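Local coordinates for protein citrate synthase (Thermotoga maritima, PDB 2P2W) that probably condenses oxaloacetate with acetyl-CoA and water to give citrate and CoA, a step of the tricarboxylic acid cycle, at residues E223-E228 against E232-K237. Residues are numbered along the deposited sequence; the frame is centred on the assembly and turned at random.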
ATOM      1  N   GLU A 223     -12.703  21.066 -18.878  1.00 18.61           N
ATOM      2  CA  GLU A 223     -13.612  22.180 -18.648  1.00 20.32           C
ATOM      3  C   GLU A 223     -12.832  23.476 -18.453  1.00 21.40           C
ATOM      4  O   GLU A 223     -13.283  24.554 -18.861  1.00 21.11           O
ATOM      5  CB  GLU A 223     -14.520  21.861 -17.452  1.00 20.55           C
ATOM      6  CG  GLU A 223     -15.620  20.877 -17.866  1.00 22.44           C
ATOM      7  CD  GLU A 223     -16.237  20.075 -16.728  1.00 23.88           C
ATOM      8  OE1 GLU A 223     -15.717  20.111 -15.598  1.00 21.43           O
ATOM      9  OE2 GLU A 223     -17.239  19.375 -16.988  1.00 23.52           O
ATOM     10  N   GLU A 224     -11.646  23.364 -17.856  1.00 21.39           N
ATOM     11  CA  GLU A 224     -10.791  24.523 -17.634  1.00 21.89           C
ATOM     12  C   GLU A 224     -10.380  25.080 -18.995  1.00 21.48           C
ATOM     13  O   GLU A 224     -10.289  26.295 -19.181  1.00 22.31           O
ATOM     14  CB  GLU A 224      -9.541  24.118 -16.849  1.00 23.53           C
ATOM     15  CG  GLU A 224      -8.755  25.293 -16.305  1.00 26.68           C
ATOM     16  CD  GLU A 224      -7.402  24.886 -15.748  1.00 28.10           C
ATOM     17  OE1 GLU A 224      -7.310  23.802 -15.133  1.00 28.59           O
ATOM     18  OE2 GLU A 224      -6.436  25.657 -15.915  1.00 29.38           O
ATOM     19  N   ILE A 225     -10.121  24.183 -19.943  1.00 20.46           N
ATOM     20  CA  ILE A 225      -9.743  24.595 -21.293  1.00 21.14           C
ATOM     21  C   ILE A 225     -10.965  25.274 -21.918  1.00 21.48           C
ATOM     22  O   ILE A 225     -10.850  26.291 -22.609  1.00 19.77           O
ATOM     23  CB  ILE A 225      -9.322  23.383 -22.149  1.00 21.84           C
ATOM     24  CG1 ILE A 225      -8.086  22.715 -21.529  1.00 22.47           C
ATOM     25  CG2 ILE A 225      -9.022  23.831 -23.572  1.00 22.26           C
ATOM     26  CD1 ILE A 225      -7.675  21.421 -22.200  1.00 21.02           C
ATOM     27  N   GLY A 226     -12.136  24.693 -21.670  1.00 21.62           N
ATOM     28  CA  GLY A 226     -13.376  25.271 -22.162  1.00 21.61           C
ATOM     29  C   GLY A 226     -13.859  24.883 -23.540  1.00 21.95           C
ATOM     30  O   GLY A 226     -15.028  24.534 -23.705  1.00 21.13           O
ATOM     31  N   SER A 227     -12.986  24.963 -24.539  1.00 20.74           N
ATOM     32  CA  SER A 227     -13.385  24.607 -25.894  1.00 20.93           C
ATOM     33  C   SER A 227     -12.184  24.352 -26.780  1.00 21.22           C
ATOM     34  O   SER A 227     -11.045  24.638 -26.404  1.00 20.99           O
ATOM     35  CB  SER A 227     -14.218  25.721 -26.521  1.00 21.59           C
ATOM     36  OG  SER A 227     -13.389  26.802 -26.902  1.00 22.39           O
ATOM     37  N   GLU A 228     -12.463  23.827 -27.966  1.00 20.03           N
ATOM     38  CA  GLU A 228     -11.437  23.520 -28.945  1.00 21.65           C
ATOM     39  C   GLU A 228     -10.650  24.763 -29.348  1.00 22.48           C
ATOM     40  O   GLU A 228      -9.483  24.669 -29.714  1.00 22.19           O
ATOM     41  CB  GLU A 228     -12.069  22.902 -30.199  1.00 21.98           C
ATOM     42  CG  GLU A 228     -12.913  21.661 -29.951  1.00 22.54           C
ATOM     43  CD  GLU A 228     -14.385  21.973 -29.698  1.00 23.64           C
ATOM     44  OE1 GLU A 228     -14.692  22.744 -28.768  1.00 21.03           O
ATOM     45  OE2 GLU A 228     -15.240  21.431 -30.434  1.00 22.77           O
ATOM     46  N   GLU A 232      -4.811  25.501 -27.885  1.00 26.33           N
ATOM     47  CA  GLU A 232      -3.452  25.990 -28.100  1.00 28.45           C
ATOM     48  C   GLU A 232      -2.932  26.833 -26.937  1.00 28.15           C
ATOM     49  O   GLU A 232      -1.833  26.602 -26.433  1.00 27.34           O
ATOM     50  CB  GLU A 232      -3.376  26.806 -29.390  1.00 30.37           C
ATOM     51  CG  GLU A 232      -1.986  27.345 -29.668  1.00 35.15           C
ATOM     52  CD  GLU A 232      -1.926  28.175 -30.928  1.00 37.88           C
ATOM     53  OE1 GLU A 232      -2.986  28.393 -31.549  1.00 42.04           O
ATOM     54  OE2 GLU A 232      -0.819  28.613 -31.295  1.00 41.23           O
ATOM     55  N   GLU A 233      -3.729  27.809 -26.513  1.00 28.85           N
ATOM     56  CA  GLU A 233      -3.349  28.691 -25.413  1.00 29.28           C
ATOM     57  C   GLU A 233      -3.119  27.940 -24.102  1.00 27.57           C
ATOM     58  O   GLU A 233      -2.189  28.246 -23.350  1.00 26.02           O
ATOM     59  CB  GLU A 233      -4.429  29.753 -25.203  1.00 33.61           C
ATOM     60  CG  GLU A 233      -4.086  30.782 -24.139  1.00 40.08           C
ATOM     61  CD  GLU A 233      -4.964  32.016 -24.221  1.00 45.23           C
ATOM     62  OE1 GLU A 233      -5.634  32.202 -25.262  1.00 47.86           O
ATOM     63  OE2 GLU A 233      -4.988  32.800 -23.246  1.00 49.15           O
ATOM     64  N   PHE A 234      -3.976  26.966 -23.820  1.00 25.99           N
ATOM     65  CA  PHE A 234      -3.856  26.187 -22.595  1.00 24.82           C
ATOM     66  C   PHE A 234      -2.571  25.364 -22.585  1.00 24.97           C
ATOM     67  O   PHE A 234      -1.860  25.318 -21.578  1.00 24.10           O
ATOM     68  CB  PHE A 234      -5.050  25.246 -22.445  1.00 24.46           C
ATOM     69  CG  PHE A 234      -4.969  24.358 -21.240  1.00 24.24           C
ATOM     70  CD1 PHE A 234      -5.240  24.858 -19.970  1.00 24.36           C
ATOM     71  CD2 PHE A 234      -4.606  23.020 -21.374  1.00 24.46           C
ATOM     72  CE1 PHE A 234      -5.152  24.036 -18.848  1.00 25.11           C
ATOM     73  CE2 PHE A 234      -4.514  22.190 -20.259  1.00 26.54           C
ATOM     74  CZ  PHE A 234      -4.788  22.699 -18.994  1.00 25.13           C
ATOM     75  N   VAL A 235      -2.285  24.706 -23.705  1.00 24.42           N
ATOM     76  CA  VAL A 235      -1.085  23.880 -23.810  1.00 26.02           C
ATOM     77  C   VAL A 235       0.182  24.719 -23.647  1.00 26.47           C
ATOM     78  O   VAL A 235       1.084  24.345 -22.898  1.00 26.50           O
ATOM     79  CB  VAL A 235      -1.038  23.125 -25.162  1.00 24.70           C
ATOM     80  CG1 VAL A 235       0.293  22.401 -25.317  1.00 24.80           C
ATOM     81  CG2 VAL A 235      -2.186  22.123 -25.232  1.00 23.38           C
ATOM     82  N   GLN A 236       0.244  25.852 -24.339  1.00 27.52           N
ATOM     83  CA  GLN A 236       1.411  26.724 -24.243  1.00 28.85           C
ATOM     84  C   GLN A 236       1.614  27.197 -22.808  1.00 28.66           C
ATOM     85  O   GLN A 236       2.747  27.279 -22.327  1.00 27.92           O
ATOM     86  CB  GLN A 236       1.262  27.924 -25.181  1.00 28.96           C
ATOM     87  CG  GLN A 236       1.465  27.576 -26.645  1.00 32.41           C
ATOM     88  CD  GLN A 236       2.779  26.845 -26.888  1.00 34.68           C
ATOM     89  OE1 GLN A 236       3.833  27.267 -26.410  1.00 35.90           O
ATOM     90  NE2 GLN A 236       2.722  25.753 -27.642  1.00 34.64           N
ATOM     91  N   LYS A 237       0.510  27.500 -22.131  1.00 28.21           N
ATOM     92  CA  LYS A 237       0.544  27.942 -20.743  1.00 29.80           C
ATOM     93  C   LYS A 237       1.121  26.836 -19.866  1.00 29.68           C
ATOM     94  O   LYS A 237       1.929  27.094 -18.974  1.00 28.47           O
ATOM     95  CB  LYS A 237      -0.870  28.287 -20.266  1.00 32.34           C
ATOM     96  CG  LYS A 237      -1.002  28.470 -18.758  1.00 37.25           C
ATOM     97  CD  LYS A 237      -2.462  28.414 -18.325  1.00 40.54           C
ATOM     98  CE  LYS A 237      -2.718  29.272 -17.097  1.00 40.99           C
ATOM     99  NZ  LYS A 237      -3.931  28.822 -16.352  1.00 43.56           N
TER
HETATM  100  O   HOH W   1      -6.710  25.680 -30.155  1.00 30.67           O
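Ile225 and Phe234 bring the two segments together, their CA atoms 6.2 Å apart. Residues 223-225 are the C-terminal end of helix 214-225; Gly226 breaks it with a positive phi of 88°. The chain then turns into helix 231-241, where 232-237 lies. A water joins the two backbones, donating to Glu228 O and accepting from Glu232 N, both at 3.0 Å. Ile225 CG1 sits over one face of the Phe234 ring in a CH-pi contact, 3.6 Å from the centroid. Ile225 CD1 continues along that face, 3.6 Å from Phe234 CD2. Phe234 CG lies anti to the backbone N (chi1 177°), which carries the ring across to Ile225. The contact joins two consecutive helices across a short loop in the mostly helical citrate synthase fold, away from the predicted active-site residues. Glu224 comes to the ring edge, its carboxylate perpendicular to the ring, with OE2 3.6 Å from Phe234 CE1. With an alanine in place of Phe234, Ile225 CG1 and CD1 would probably lose the ring face they lie on, and a gap would be likely to open between the two helices. Lys237 NZ stays 4.1 Å from Glu224 OE2, too far to count as a salt bridge, though the charges are opposite. Glu224 OE1 forms a salt bridge with Arg243.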